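Local coordinates for listeriolysin O (Listeria monocytogenes, PDB 4CDB), which forms oligomeric pores in cholesterol-containing host membranes, after a major conformational change, and so lyses the cell, at residues 18-23 against 227-232; 25-30 against 352-357; 381-386 against 424-429; 388-393 against 419-424. All blocks are in the same frame, centred on the assembly; numbering follows the deposited sequence.

Interaction 1 (18-23 against 227-232)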
loop_
_atom_site.group_PDB
_atom_site.type_symbol
_atom_site.label_atom_id
_atom_site.label_comp_id
_atom_site.label_asym_id
_atom_site.label_seq_id
_atom_site.Cartn_x
_atom_site.Cartn_y
_atom_site.Cartn_z
ATOM N N LYS A 18 34.437 29.313 -24.931
ATOM C CA LYS A 18 33.590 29.181 -26.108
ATOM C C LYS A 18 32.794 27.873 -26.073
ATOM O O LYS A 18 31.605 27.857 -26.382
ATOM C CB LYS A 18 34.429 29.264 -27.387
ATOM C CG LYS A 18 33.611 29.224 -28.673
ATOM C CD LYS A 18 34.501 29.136 -29.906
ATOM C CE LYS A 18 33.670 29.009 -31.176
ATOM N NZ LYS A 18 34.517 28.749 -32.374
ATOM N N HIS A 19 33.446 26.780 -25.682
ATOM C CA HIS A 19 32.770 25.488 -25.598
ATOM C C HIS A 19 31.694 25.490 -24.513
ATOM O O HIS A 19 30.622 24.910 -24.691
ATOM C CB HIS A 19 33.773 24.356 -25.346
ATOM C CG HIS A 19 34.679 24.076 -26.503
ATOM N ND1 HIS A 19 34.315 24.311 -27.813
ATOM C CD2 HIS A 19 35.939 23.579 -26.550
ATOM C CE1 HIS A 19 35.308 23.973 -28.613
ATOM N NE2 HIS A 19 36.306 23.524 -27.870
ATOM N N ALA A 20 31.987 26.142 -23.390
ATOM C CA ALA A 20 31.031 26.235 -22.291
ATOM C C ALA A 20 29.793 27.010 -22.731
ATOM O O ALA A 20 28.663 26.630 -22.422
ATOM C CB ALA A 20 31.673 26.893 -21.069
ATOM N N ASP A 21 30.016 28.090 -23.470
ATOM C CA ASP A 21 28.925 28.899 -23.990
ATOM C C ASP A 21 28.100 28.125 -25.019
ATOM O O ASP A 21 26.878 28.241 -25.054
ATOM C CB ASP A 21 29.473 30.190 -24.595
ATOM C CG ASP A 21 28.395 31.036 -25.238
ATOM O OD1 ASP A 21 27.733 31.805 -24.511
ATOM O OD2 ASP A 21 28.216 30.942 -26.471
ATOM N N GLU A 22 28.771 27.332 -25.851
ATOM C CA GLU A 22 28.071 26.490 -26.818
ATOM C C GLU A 22 27.199 25.455 -26.112
ATOM O O GLU A 22 26.093 25.156 -26.557
ATOM C CB GLU A 22 29.052 25.792 -27.760
ATOM C CG GLU A 22 29.753 26.709 -28.747
ATOM C CD GLU A 22 30.765 25.966 -29.597
ATOM O OE1 GLU A 22 31.017 24.775 -29.312
ATOM O OE2 GLU A 22 31.308 26.569 -30.547
ATOM N N ILE A 23 27.704 24.905 -25.012
ATOM C CA ILE A 23 26.933 23.948 -24.224
ATOM C C ILE A 23 25.692 24.613 -23.632
ATOM O O ILE A 23 24.593 24.060 -23.700
ATOM C CB ILE A 23 27.784 23.296 -23.110
ATOM C CG1 ILE A 23 28.835 22.372 -23.722
ATOM C CG2 ILE A 23 26.907 22.504 -22.154
ATOM C CD1 ILE A 23 29.853 21.846 -22.726
ATOM N N ARG A 227 24.518 28.340 -14.753
ATOM C CA ARG A 227 24.746 27.962 -16.142
ATOM C C ARG A 227 24.735 26.446 -16.263
ATOM O O ARG A 227 25.306 25.751 -15.422
ATOM C CB ARG A 227 26.084 28.504 -16.646
ATOM C CG ARG A 227 26.211 30.015 -16.581
ATOM C CD ARG A 227 27.614 30.463 -16.965
ATOM N NE ARG A 227 27.977 30.019 -18.308
ATOM C CZ ARG A 227 29.193 30.127 -18.832
ATOM N NH1 ARG A 227 30.181 30.664 -18.128
ATOM N NH2 ARG A 227 29.424 29.692 -20.063
ATOM N N PRO A 228 24.071 25.930 -17.309
ATOM C CA PRO A 228 24.015 24.487 -17.564
ATOM C C PRO A 228 25.401 23.871 -17.730
ATOM O O PRO A 228 25.605 22.712 -17.375
ATOM C CB PRO A 228 23.235 24.400 -18.879
ATOM C CG PRO A 228 22.371 25.618 -18.880
ATOM C CD PRO A 228 23.200 26.690 -18.224
ATOM N N SER A 229 26.343 24.646 -18.255
ATOM C CA SER A 229 27.691 24.147 -18.519
ATOM C C SER A 229 28.553 23.996 -17.265
ATOM O O SER A 229 29.621 23.390 -17.320
ATOM C CB SER A 229 28.407 25.051 -19.524
ATOM O OG SER A 229 28.494 26.378 -19.042
ATOM N N ARG A 230 28.095 24.546 -16.142
ATOM C CA ARG A 230 28.892 24.544 -14.912
ATOM C C ARG A 230 29.230 23.147 -14.392
ATOM O O ARG A 230 30.262 22.955 -13.756
ATOM C CB ARG A 230 28.211 25.359 -13.807
ATOM C CG ARG A 230 28.832 26.728 -13.570
ATOM C CD ARG A 230 30.333 26.631 -13.314
ATOM N NE ARG A 230 30.676 26.658 -11.893
ATOM C CZ ARG A 230 31.082 25.604 -11.190
ATOM N NH1 ARG A 230 31.202 24.417 -11.769
ATOM N NH2 ARG A 230 31.372 25.739 -9.903
ATOM N N PHE A 231 28.362 22.177 -14.659
ATOM C CA PHE A 231 28.565 20.826 -14.142
ATOM C C PHE A 231 29.542 20.007 -14.981
ATOM O O PHE A 231 30.054 18.982 -14.529
ATOM C CB PHE A 231 27.231 20.085 -14.000
ATOM C CG PHE A 231 26.507 20.381 -12.715
ATOM C CD1 PHE A 231 27.131 21.090 -11.701
ATOM C CD2 PHE A 231 25.206 19.942 -12.518
ATOM C CE1 PHE A 231 26.472 21.363 -10.514
ATOM C CE2 PHE A 231 24.540 20.211 -11.334
ATOM C CZ PHE A 231 25.175 20.924 -10.329
ATOM N N PHE A 232 29.810 20.466 -16.198
ATOM C CA PHE A 232 30.681 19.725 -17.102
ATOM C C PHE A 232 32.137 20.149 -16.987
ATOM O O PHE A 232 32.434 21.313 -16.711
ATOM C CB PHE A 232 30.202 19.882 -18.544
ATOM C CG PHE A 232 28.816 19.365 -18.772
ATOM C CD1 PHE A 232 28.585 18.006 -18.909
ATOM C CD2 PHE A 232 27.740 20.236 -18.844
ATOM C CE1 PHE A 232 27.303 17.525 -19.117
ATOM C CE2 PHE A 232 26.460 19.761 -19.051
ATOM C CZ PHE A 232 26.241 18.406 -19.187
#

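Interaction 2 (25-30 against 352-357). With NA (sodium ion), chain P; ACT (acetate ion), chain D.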
loop_
_atom_site.group_PDB
_atom_site.type_symbol
_atom_site.label_atom_id
_atom_site.label_comp_id
_atom_site.label_asym_id
_atom_site.label_seq_id
_atom_site.Cartn_x
_atom_site.Cartn_y
_atom_site.Cartn_z
ATOM N N LYS A 25 23.975 27.238 -24.702
ATOM C CA LYS A 25 22.983 27.521 -25.739
ATOM C C LYS A 25 22.324 26.258 -26.287
ATOM O O LYS A 25 21.153 26.277 -26.663
ATOM C CB LYS A 25 23.611 28.328 -26.880
ATOM C CG LYS A 25 24.276 29.615 -26.421
ATOM C CD LYS A 25 23.321 30.450 -25.586
ATOM C CE LYS A 25 24.031 31.619 -24.927
ATOM N NZ LYS A 25 24.627 32.537 -25.933
ATOM N N TYR A 26 23.076 25.162 -26.334
ATOM C CA TYR A 26 22.526 23.892 -26.802
ATOM C C TYR A 26 21.475 23.354 -25.834
ATOM O O TYR A 26 20.392 22.941 -26.246
ATOM C CB TYR A 26 23.632 22.853 -27.021
ATOM C CG TYR A 26 23.105 21.476 -27.362
ATOM C CD1 TYR A 26 22.580 21.204 -28.619
ATOM C CD2 TYR A 26 23.127 20.450 -26.426
ATOM C CE1 TYR A 26 22.092 19.947 -28.934
ATOM C CE2 TYR A 26 22.645 19.191 -26.732
ATOM C CZ TYR A 26 22.128 18.945 -27.987
ATOM O OH TYR A 26 21.646 17.693 -28.292
ATOM N N ILE A 27 21.798 23.363 -24.546
ATOM C CA ILE A 27 20.875 22.857 -23.536
ATOM C C ILE A 27 19.662 23.776 -23.389
ATOM O O ILE A 27 18.529 23.309 -23.285
ATOM C CB ILE A 27 21.578 22.650 -22.176
ATOM C CG1 ILE A 27 22.679 21.598 -22.309
ATOM C CG2 ILE A 27 20.580 22.232 -21.105
ATOM C CD1 ILE A 27 23.415 21.303 -21.015
ATOM N N GLN A 28 19.906 25.084 -23.404
ATOM C CA GLN A 28 18.828 26.065 -23.323
ATOM C C GLN A 28 17.934 26.034 -24.562
ATOM O O GLN A 28 16.809 26.528 -24.535
ATOM C CB GLN A 28 19.387 27.477 -23.105
ATOM C CG GLN A 28 20.001 27.699 -21.728
ATOM C CD GLN A 28 20.731 29.028 -21.611
ATOM O OE1 GLN A 28 20.786 29.810 -22.561
ATOM N NE2 GLN A 28 21.297 29.289 -20.437
ATOM N N GLY A 29 18.439 25.456 -25.647
ATOM C CA GLY A 29 17.678 25.358 -26.879
ATOM C C GLY A 29 16.806 24.118 -26.947
ATOM O O GLY A 29 16.005 23.960 -27.869
ATOM N N LEU A 30 16.961 23.233 -25.968
ATOM C CA LEU A 30 16.203 21.987 -25.938
ATOM C C LEU A 30 14.738 22.239 -25.591
ATOM O O LEU A 30 14.416 22.650 -24.476
ATOM C CB LEU A 30 16.823 21.001 -24.944
ATOM C CG LEU A 30 18.262 20.569 -25.235
ATOM C CD1 LEU A 30 18.745 19.576 -24.195
ATOM C CD2 LEU A 30 18.367 19.976 -26.628
ATOM N N ASN A 352 16.653 17.453 -10.914
ATOM C CA ASN A 352 16.352 18.722 -11.567
ATOM C C ASN A 352 16.853 18.710 -13.001
ATOM O O ASN A 352 17.952 18.224 -13.272
ATOM C CB ASN A 352 17.003 19.889 -10.820
ATOM C CG ASN A 352 16.388 20.136 -9.456
ATOM O OD1 ASN A 352 15.621 19.320 -8.947
ATOM N ND2 ASN A 352 16.732 21.268 -8.852
ATOM N N PHE A 353 16.049 19.238 -13.920
ATOM C CA PHE A 353 16.493 19.416 -15.298
ATOM C C PHE A 353 17.636 20.425 -15.319
ATOM O O PHE A 353 17.600 21.421 -14.600
ATOM C CB PHE A 353 15.339 19.897 -16.184
ATOM C CG PHE A 353 14.269 18.861 -16.408
ATOM C CD1 PHE A 353 14.482 17.806 -17.281
ATOM C CD2 PHE A 353 13.047 18.950 -15.756
ATOM C CE1 PHE A 353 13.498 16.851 -17.494
ATOM C CE2 PHE A 353 12.061 17.998 -15.966
ATOM C CZ PHE A 353 12.288 16.948 -16.836
ATOM N N LEU A 354 18.651 20.165 -16.135
ATOM C CA LEU A 354 19.809 21.049 -16.203
ATOM C C LEU A 354 19.474 22.374 -16.878
ATOM O O LEU A 354 20.150 23.378 -16.664
ATOM C CB LEU A 354 20.971 20.369 -16.933
ATOM C CG LEU A 354 22.235 20.116 -16.111
ATOM C CD1 LEU A 354 23.357 19.581 -16.993
ATOM C CD2 LEU A 354 22.665 21.385 -15.389
ATOM N N LYS A 355 18.423 22.377 -17.689
ATOM C CA LYS A 355 18.076 23.557 -18.474
ATOM C C LYS A 355 17.668 24.757 -17.621
ATOM O O LYS A 355 18.176 25.860 -17.813
ATOM C CB LYS A 355 16.971 23.225 -19.477
ATOM C CG LYS A 355 16.562 24.392 -20.360
ATOM C CD LYS A 355 15.517 23.960 -21.377
ATOM C CE LYS A 355 15.086 25.120 -22.259
ATOM N NZ LYS A 355 14.079 24.706 -23.276
ATOM N N ASP A 356 16.754 24.543 -16.684
ATOM C CA ASP A 356 16.233 25.642 -15.882
ATOM C C ASP A 356 16.223 25.314 -14.394
ATOM O O ASP A 356 15.553 25.989 -13.613
ATOM C CB ASP A 356 14.820 26.010 -16.347
ATOM C CG ASP A 356 13.870 24.823 -16.317
ATOM O OD1 ASP A 356 14.353 23.674 -16.239
ATOM O OD2 ASP A 356 12.639 25.034 -16.375
ATOM N N ASN A 357 16.961 24.274 -14.010
ATOM C CA ASN A 357 17.006 23.815 -12.620
ATOM C C ASN A 357 15.622 23.483 -12.055
ATOM O O ASN A 357 15.406 23.528 -10.843
ATOM C CB ASN A 357 17.717 24.840 -11.729
ATOM C CG ASN A 357 19.182 25.015 -12.095
ATOM O OD1 ASN A 357 19.927 24.043 -12.212
ATOM N ND2 ASN A 357 19.600 26.263 -12.280
HETATM NA NA NA P . 13.501 21.935 -18.072
HETATM C C ACT D . 11.878 23.436 -20.639
HETATM O O ACT D . 12.211 23.258 -21.832
HETATM O OXT ACT D . 12.720 23.652 -19.742
HETATM C CH3 ACT D . 10.422 23.418 -20.279
#

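Interaction 3 (381-386 against 424-429)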
loop_
_atom_site.group_PDB
_atom_site.type_symbol
_atom_site.label_atom_id
_atom_site.label_comp_id
_atom_site.label_asym_id
_atom_site.label_seq_id
_atom_site.Cartn_x
_atom_site.Cartn_y
_atom_site.Cartn_z
ATOM N N ILE A 381 -32.123 -23.376 11.983
ATOM C CA ILE A 381 -33.299 -23.063 12.781
ATOM C C ILE A 381 -33.737 -24.324 13.515
ATOM O O ILE A 381 -34.128 -25.312 12.891
ATOM C CB ILE A 381 -34.458 -22.531 11.925
ATOM C CG1 ILE A 381 -34.022 -21.286 11.155
ATOM C CG2 ILE A 381 -35.660 -22.204 12.798
ATOM C CD1 ILE A 381 -35.141 -20.643 10.365
ATOM N N ASN A 382 -33.657 -24.286 14.841
ATOM C CA ASN A 382 -33.963 -25.453 15.657
ATOM C C ASN A 382 -35.366 -25.374 16.249
ATOM O O ASN A 382 -35.668 -24.481 17.040
ATOM C CB ASN A 382 -32.913 -25.608 16.760
ATOM C CG ASN A 382 -31.496 -25.612 16.214
ATOM O OD1 ASN A 382 -31.185 -26.332 15.266
ATOM N ND2 ASN A 382 -30.633 -24.791 16.803
ATOM N N ILE A 383 -36.223 -26.311 15.850
ATOM C CA ILE A 383 -37.611 -26.326 16.299
ATOM C C ILE A 383 -37.817 -27.322 17.432
ATOM O O ILE A 383 -37.400 -28.478 17.336
ATOM C CB ILE A 383 -38.573 -26.705 15.155
ATOM C CG1 ILE A 383 -38.368 -25.783 13.956
ATOM C CG2 ILE A 383 -40.021 -26.658 15.632
ATOM C CD1 ILE A 383 -38.630 -24.332 14.258
ATOM N N ASP A 384 -38.467 -26.874 18.502
ATOM C CA ASP A 384 -38.810 -27.758 19.607
ATOM C C ASP A 384 -40.266 -27.569 20.016
ATOM O O ASP A 384 -40.655 -26.506 20.499
ATOM C CB ASP A 384 -37.888 -27.515 20.804
ATOM C CG ASP A 384 -38.022 -28.587 21.869
ATOM O OD1 ASP A 384 -39.025 -28.570 22.612
ATOM O OD2 ASP A 384 -37.120 -29.446 21.964
ATOM N N HIS A 385 -41.067 -28.610 19.815
ATOM C CA HIS A 385 -42.478 -28.586 20.179
ATOM C C HIS A 385 -42.729 -29.560 21.325
ATOM O O HIS A 385 -42.562 -30.769 21.168
ATOM C CB HIS A 385 -43.339 -28.945 18.962
ATOM C CG HIS A 385 -44.786 -29.183 19.278
ATOM N ND1 HIS A 385 -45.409 -28.665 20.392
ATOM C CD2 HIS A 385 -45.731 -29.887 18.611
ATOM C CE1 HIS A 385 -46.676 -29.044 20.402
ATOM N NE2 HIS A 385 -46.896 -29.784 19.333
ATOM N N SER A 386 -43.127 -29.026 22.476
ATOM C CA SER A 386 -43.419 -29.849 23.644
ATOM C C SER A 386 -44.732 -29.434 24.301
ATOM O O SER A 386 -44.968 -29.726 25.474
ATOM C CB SER A 386 -42.274 -29.773 24.658
ATOM O OG SER A 386 -42.190 -28.483 25.238
ATOM N N ALA A 424 -46.344 -33.257 20.149
ATOM C CA ALA A 424 -45.182 -33.322 21.027
ATOM C C ALA A 424 -44.857 -34.792 21.264
ATOM O O ALA A 424 -45.768 -35.619 21.324
ATOM C CB ALA A 424 -45.482 -32.623 22.342
ATOM N N HIS A 425 -43.576 -35.133 21.399
ATOM C CA HIS A 425 -42.474 -34.178 21.383
ATOM C C HIS A 425 -41.848 -34.110 19.994
ATOM O O HIS A 425 -41.352 -35.112 19.479
ATOM C CB HIS A 425 -41.426 -34.583 22.423
ATOM C CG HIS A 425 -40.277 -33.630 22.531
ATOM N ND1 HIS A 425 -38.963 -34.038 22.442
ATOM C CD2 HIS A 425 -40.243 -32.291 22.726
ATOM C CE1 HIS A 425 -38.170 -32.990 22.577
ATOM N NE2 HIS A 425 -38.920 -31.918 22.749
ATOM N N PHE A 426 -41.871 -32.924 19.392
ATOM C CA PHE A 426 -41.371 -32.754 18.034
ATOM C C PHE A 426 -40.103 -31.903 17.984
ATOM O O PHE A 426 -40.052 -30.808 18.548
ATOM C CB PHE A 426 -42.456 -32.156 17.134
ATOM C CG PHE A 426 -41.982 -31.843 15.744
ATOM C CD1 PHE A 426 -41.748 -32.859 14.831
ATOM C CD2 PHE A 426 -41.773 -30.532 15.348
ATOM C CE1 PHE A 426 -41.309 -32.574 13.550
ATOM C CE2 PHE A 426 -41.335 -30.239 14.069
ATOM C CZ PHE A 426 -41.103 -31.262 13.168
ATOM N N THR A 427 -39.082 -32.424 17.312
ATOM C CA THR A 427 -37.827 -31.705 17.125
ATOM C C THR A 427 -37.336 -31.850 15.690
ATOM O O THR A 427 -37.447 -32.920 15.091
ATOM C CB THR A 427 -36.727 -32.206 18.082
ATOM O OG1 THR A 427 -36.605 -33.630 17.970
ATOM C CG2 THR A 427 -37.056 -31.839 19.519
ATOM N N SER A 428 -36.795 -30.764 15.147
ATOM C CA SER A 428 -36.247 -30.761 13.796
ATOM C C SER A 428 -35.364 -29.536 13.589
ATOM O O SER A 428 -35.534 -28.520 14.265
ATOM C CB SER A 428 -37.370 -30.786 12.756
ATOM O OG SER A 428 -36.850 -30.924 11.447
ATOM N N SER A 429 -34.423 -29.635 12.656
ATOM C CA SER A 429 -33.531 -28.520 12.354
ATOM C C SER A 429 -33.571 -28.161 10.874
ATOM O O SER A 429 -33.408 -29.024 10.009
ATOM C CB SER A 429 -32.093 -28.840 12.773
ATOM O OG SER A 429 -31.954 -28.841 14.184
#

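Interaction 4 (388-393 against 419-424)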
loop_
_atom_site.group_PDB
_atom_site.type_symbol
_atom_site.label_atom_id
_atom_site.label_comp_id
_atom_site.label_asym_id
_atom_site.label_seq_id
_atom_site.Cartn_x
_atom_site.Cartn_y
_atom_site.Cartn_z
ATOM N N GLY A 388 -48.883 -29.264 24.946
ATOM C CA GLY A 388 -49.970 -30.224 25.023
ATOM C C GLY A 388 -51.051 -29.931 24.000
ATOM O O GLY A 388 -52.222 -29.783 24.347
ATOM N N TYR A 389 -50.654 -29.846 22.734
ATOM C CA TYR A 389 -51.586 -29.527 21.658
ATOM C C TYR A 389 -51.058 -29.943 20.288
ATOM O O TYR A 389 -49.897 -30.331 20.151
ATOM C CB TYR A 389 -51.903 -28.028 21.657
ATOM C CG TYR A 389 -50.690 -27.124 21.809
ATOM C CD1 TYR A 389 -49.736 -27.025 20.803
ATOM C CD2 TYR A 389 -50.511 -26.360 22.955
ATOM C CE1 TYR A 389 -48.633 -26.197 20.935
ATOM C CE2 TYR A 389 -49.407 -25.526 23.099
ATOM C CZ TYR A 389 -48.473 -25.450 22.084
ATOM O OH TYR A 389 -47.376 -24.626 22.216
ATOM N N VAL A 390 -51.920 -29.861 19.279
ATOM C CA VAL A 390 -51.501 -30.066 17.900
ATOM C C VAL A 390 -50.974 -28.744 17.356
ATOM O O VAL A 390 -51.631 -27.710 17.490
ATOM C CB VAL A 390 -52.668 -30.540 17.008
ATOM C CG1 VAL A 390 -52.192 -30.722 15.578
ATOM C CG2 VAL A 390 -53.268 -31.834 17.540
ATOM N N ALA A 391 -49.791 -28.773 16.753
ATOM C CA ALA A 391 -49.186 -27.554 16.225
ATOM C C ALA A 391 -48.907 -27.647 14.728
ATOM O O ALA A 391 -48.657 -28.731 14.199
ATOM C CB ALA A 391 -47.903 -27.239 16.976
ATOM N N GLN A 392 -48.955 -26.503 14.052
ATOM C CA GLN A 392 -48.549 -26.416 12.654
ATOM C C GLN A 392 -47.612 -25.234 12.464
ATOM O O GLN A 392 -47.887 -24.134 12.942
ATOM C CB GLN A 392 -49.762 -26.274 11.729
ATOM C CG GLN A 392 -50.551 -27.559 11.525
ATOM C CD GLN A 392 -51.588 -27.445 10.418
ATOM O OE1 GLN A 392 -51.564 -26.505 9.623
ATOM N NE2 GLN A 392 -52.502 -28.407 10.362
ATOM N N PHE A 393 -46.506 -25.466 11.763
ATOM C CA PHE A 393 -45.521 -24.420 11.525
ATOM C C PHE A 393 -45.575 -23.925 10.090
ATOM O O PHE A 393 -45.960 -24.656 9.177
ATOM C CB PHE A 393 -44.110 -24.929 11.831
ATOM C CG PHE A 393 -43.932 -25.403 13.241
ATOM C CD1 PHE A 393 -44.210 -26.718 13.584
ATOM C CD2 PHE A 393 -43.488 -24.536 14.226
ATOM C CE1 PHE A 393 -44.049 -27.159 14.885
ATOM C CE2 PHE A 393 -43.325 -24.973 15.528
ATOM C CZ PHE A 393 -43.606 -26.286 15.856
ATOM N N ASN A 419 -47.268 -26.421 7.304
ATOM C CA ASN A 419 -48.691 -26.750 7.299
ATOM C C ASN A 419 -48.983 -28.222 7.594
ATOM O O ASN A 419 -49.995 -28.764 7.149
ATOM C CB ASN A 419 -49.335 -26.330 5.972
ATOM C CG ASN A 419 -49.073 -24.874 5.630
ATOM O OD1 ASN A 419 -49.233 -23.989 6.470
ATOM N ND2 ASN A 419 -48.656 -24.621 4.394
ATOM N N LYS A 420 -48.094 -28.865 8.345
ATOM C CA LYS A 420 -48.304 -30.246 8.761
ATOM C C LYS A 420 -48.516 -30.325 10.269
ATOM O O LYS A 420 -47.747 -29.758 11.042
ATOM C CB LYS A 420 -47.124 -31.127 8.345
ATOM C CG LYS A 420 -46.917 -31.231 6.841
ATOM C CD LYS A 420 -45.749 -32.151 6.508
ATOM C CE LYS A 420 -45.513 -32.243 5.006
ATOM N NZ LYS A 420 -44.370 -33.141 4.674
ATOM N N SER A 421 -49.561 -31.033 10.684
ATOM C CA SER A 421 -49.870 -31.174 12.105
ATOM C C SER A 421 -48.817 -31.986 12.859
ATOM O O SER A 421 -48.505 -33.119 12.490
ATOM C CB SER A 421 -51.248 -31.799 12.286
ATOM O OG SER A 421 -52.241 -30.909 11.814
ATOM N N LYS A 422 -48.281 -31.400 13.923
ATOM C CA LYS A 422 -47.211 -32.035 14.680
ATOM C C LYS A 422 -47.611 -32.214 16.136
ATOM O O LYS A 422 -48.166 -31.302 16.749
ATOM C CB LYS A 422 -45.936 -31.193 14.605
ATOM C CG LYS A 422 -45.432 -30.920 13.193
ATOM C CD LYS A 422 -45.008 -32.202 12.493
ATOM C CE LYS A 422 -44.429 -31.914 11.112
ATOM N NZ LYS A 422 -44.013 -33.164 10.411
ATOM N N LEU A 423 -47.327 -33.392 16.684
ATOM C CA LEU A 423 -47.576 -33.664 18.095
ATOM C C LEU A 423 -46.265 -33.621 18.873
ATOM O O LEU A 423 -45.200 -33.906 18.324
ATOM C CB LEU A 423 -48.225 -35.039 18.276
ATOM C CG LEU A 423 -49.602 -35.283 17.658
ATOM C CD1 LEU A 423 -50.125 -36.666 18.021
ATOM C CD2 LEU A 423 -50.573 -34.214 18.113
ATOM N N ALA A 424 -46.344 -33.257 20.149
ATOM C CA ALA A 424 -45.182 -33.322 21.027
ATOM C C ALA A 424 -44.857 -34.792 21.264
ATOM O O ALA A 424 -45.768 -35.619 21.324
ATOM C CB ALA A 424 -45.482 -32.623 22.342
HETATM O O HOH W 1 -49.000 -32.717 21.417
HETATM O O HOH W 2 -45.994 -27.949 10.674
#

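Interaction 1 (18-23 against 227-232)
Helix 14-28 packs through Ala20 and Ile23 against the turn 227-232, in the loop that follows the long strand 207-222. No hydrogen bond joins the two segments directly. Ser229 sits against the helix backbone, with its CB 3.3 Å from Ala20 O. Its OG lies between the backbone N and the carbonyl carbon (chi1 59°). From there it is 3.8 Å from Ala20 CB and hydrogen-bonds OD1 of Asp24. Arg227, two residues earlier, reaches the same helix. Its chain bends at chi3 (58°) and brings NH2 to 3.7 Å from Ala20 CB. The backbone N of Asp21 lies at the edge of the guanidinium. NE of Arg227 forms a salt bridge with OD2 of Asp24. The apolar part belongs to Ile23. Its CG2 branch is 4.0 Å from Ser229 CB. The same methyl meets the Phe232 ring obliquely, 4.1 Å from CD2. Ile23 and Phe232 both also touch Leu241 of helix 238-243. The contact thus docks the N-terminal helix 14-28 on the loop between strand 207-222 and helix 238-243, held by the single Asp24 carboxylate that takes both Arg227 NE and Ser229 OG.

Interaction 2 (25-30 against 352-357)
Leu30, which meets Lys355 through its carbonyl, lays CD2 over one face of the Tyr26 ring, 4.1 Å above the plane and offset toward the rim. Tyr26 itself touches helix 238-243 through Lys238 and Gln242, and its OH hydrogen-bonds Val246 O. The Phe353 ring meets that of Tyr32 with the planes at about 45°.

Lys355 is the main residue of the contact. Its side chain is extended throughout, with CG anti to the backbone N (chi1 -179°), and it runs past the backbone carbonyls near the end of helix 14-28. Its CD lies 3.6 Å from Ile27 O. Its CE lies 3.2 Å from Gln28 O. NZ is modelled 2.4 Å from Leu30 O, a hydrogen bond so short that its length is doubtful. NZ also donates to an acetate O at 2.8 Å. The carbonyls at the helix end would probably favour a positive charge, and in this crystal the acetate adds to it. On the apolar side Ile27 CG2 packs on Lys355 CB at 4.1 Å. Ile27 and Leu354 also meet more loosely through their CD1 methyls.

The other acetate oxygen, OXT, binds a sodium ion at 2.5 Å. Asp356 OD1 binds the same ion at 2.7 Å, and Tyr32 OH completes the protein ligands. The acetate, probably from the crystallisation liquor, thus bridges the lysine and the metal. Overall this is a lysine lying along a helix C-terminus, beside a sodium site at the end of strand 345-353.

Interaction 3 (381-386 against 424-429)
His385 and Phe426 face each other as a hydrogen-bonded antiparallel pair. His385 N donates to Phe426 O at 2.7 Å and an N-H...O angle of 175°, and Phe426 N returns the bond to His385 O. Their CB atoms lie 3.8 Å apart, on the same side of the sheet as Ile383. In both residues CG is anti to the backbone N (chi1 170° in His385), and His385 CB comes to the edge of the Phe426 ring. Ala424 CA sits over one face of the His385 ring, 4.2 Å above the plane and toward the rim. The His385 ring also meets that of Tyr389, with planes nearly parallel.

These strands, 362-385 and 426-432, run side by side in one sheet of the C-terminal beta sandwich. Strand 468-475 flanks 362-385 on its other edge. Ile383 is the next residue on this face. It pairs with Ser428 through two backbone bonds, and its CG2 is 4.1 Å from Phe426 CE2, approaching the ring obliquely. Phe393 and Ile395 of the facing sheet pack on Ile383.

The other side of the ladder is polar. Ser429 OG donates to Asn382 OD1 at 2.8 Å. His425, which follows a cis peptide bond, donates from NE2 to Asp384 OD2 at 3.2 Å. That bond comes from above the carboxylate plane and is bent to 142°. A weaker branch reaches OD1.

Interaction 4 (388-393 against 419-424)
Ala391 and Lys422 form a single antiparallel bridge in the C-terminal beta sandwich. It lies where the loop from strand 408-414 to strand 426-432 crosses from one sheet to the other. Both backbone bonds of the pair are made. Ala391 N donates to Lys422 O at 3.0 Å, and Lys422 N donates to Ala391 O at 2.7 Å. Lys422 O also accepts a weak bond from His385 NE2, while its NZ forms a salt bridge with Glu417.

Farther along, Asn419 N gives a nearly straight bond to Phe393 O at 2.9 Å. Between these two places a water takes over: it accepts from Phe393 N and donates to Lys420 O. A second water links Tyr389 O to Ala424 N. Tyr389 OH is bonded to Trp474 O, and its side chain touches Thr477, one of the two residues assigned to cholesterol binding. On the other side of the strand, Val390 makes backbone bonds to Cys446 of the undecapeptide.

Side chains add to this. Val390 CG2 meets Leu423 CD2 at 3.6 Å, and Val390 CG1 packs on Ser421 CB. Gln392 is extended beyond CG, and its NE2 donates to Ser421 OG at 2.9 Å and 161°, with the oxygen close to the amide plane.

Overall arrangement
The four contacts form two pairs at opposite ends of the elongated toxin, the centres of 1 and 4 about 102 Å apart. Interactions 1 and 2 share helix 14-28 and touch where Phe232 CE2 meets Leu354 CD1 at 3.7 Å. Interaction 2 binds one of several sodium ions through Asp356; the Phe232 side chain of interaction 1 is about 7 Å from a sodium ion. Interactions 3 and 4 share Ala424, and Ile383 CG2 packs on Phe393 CZ at 3.6 Å between them. Interaction 4 borders the conserved undecapeptide, through Cys446, and Thr477 of the motif assigned to cholesterol binding. Tris(hydroxyethyl)aminomethane lies about 12 Å from the Ile383 side chain and about 11 Å from that of Tyr389.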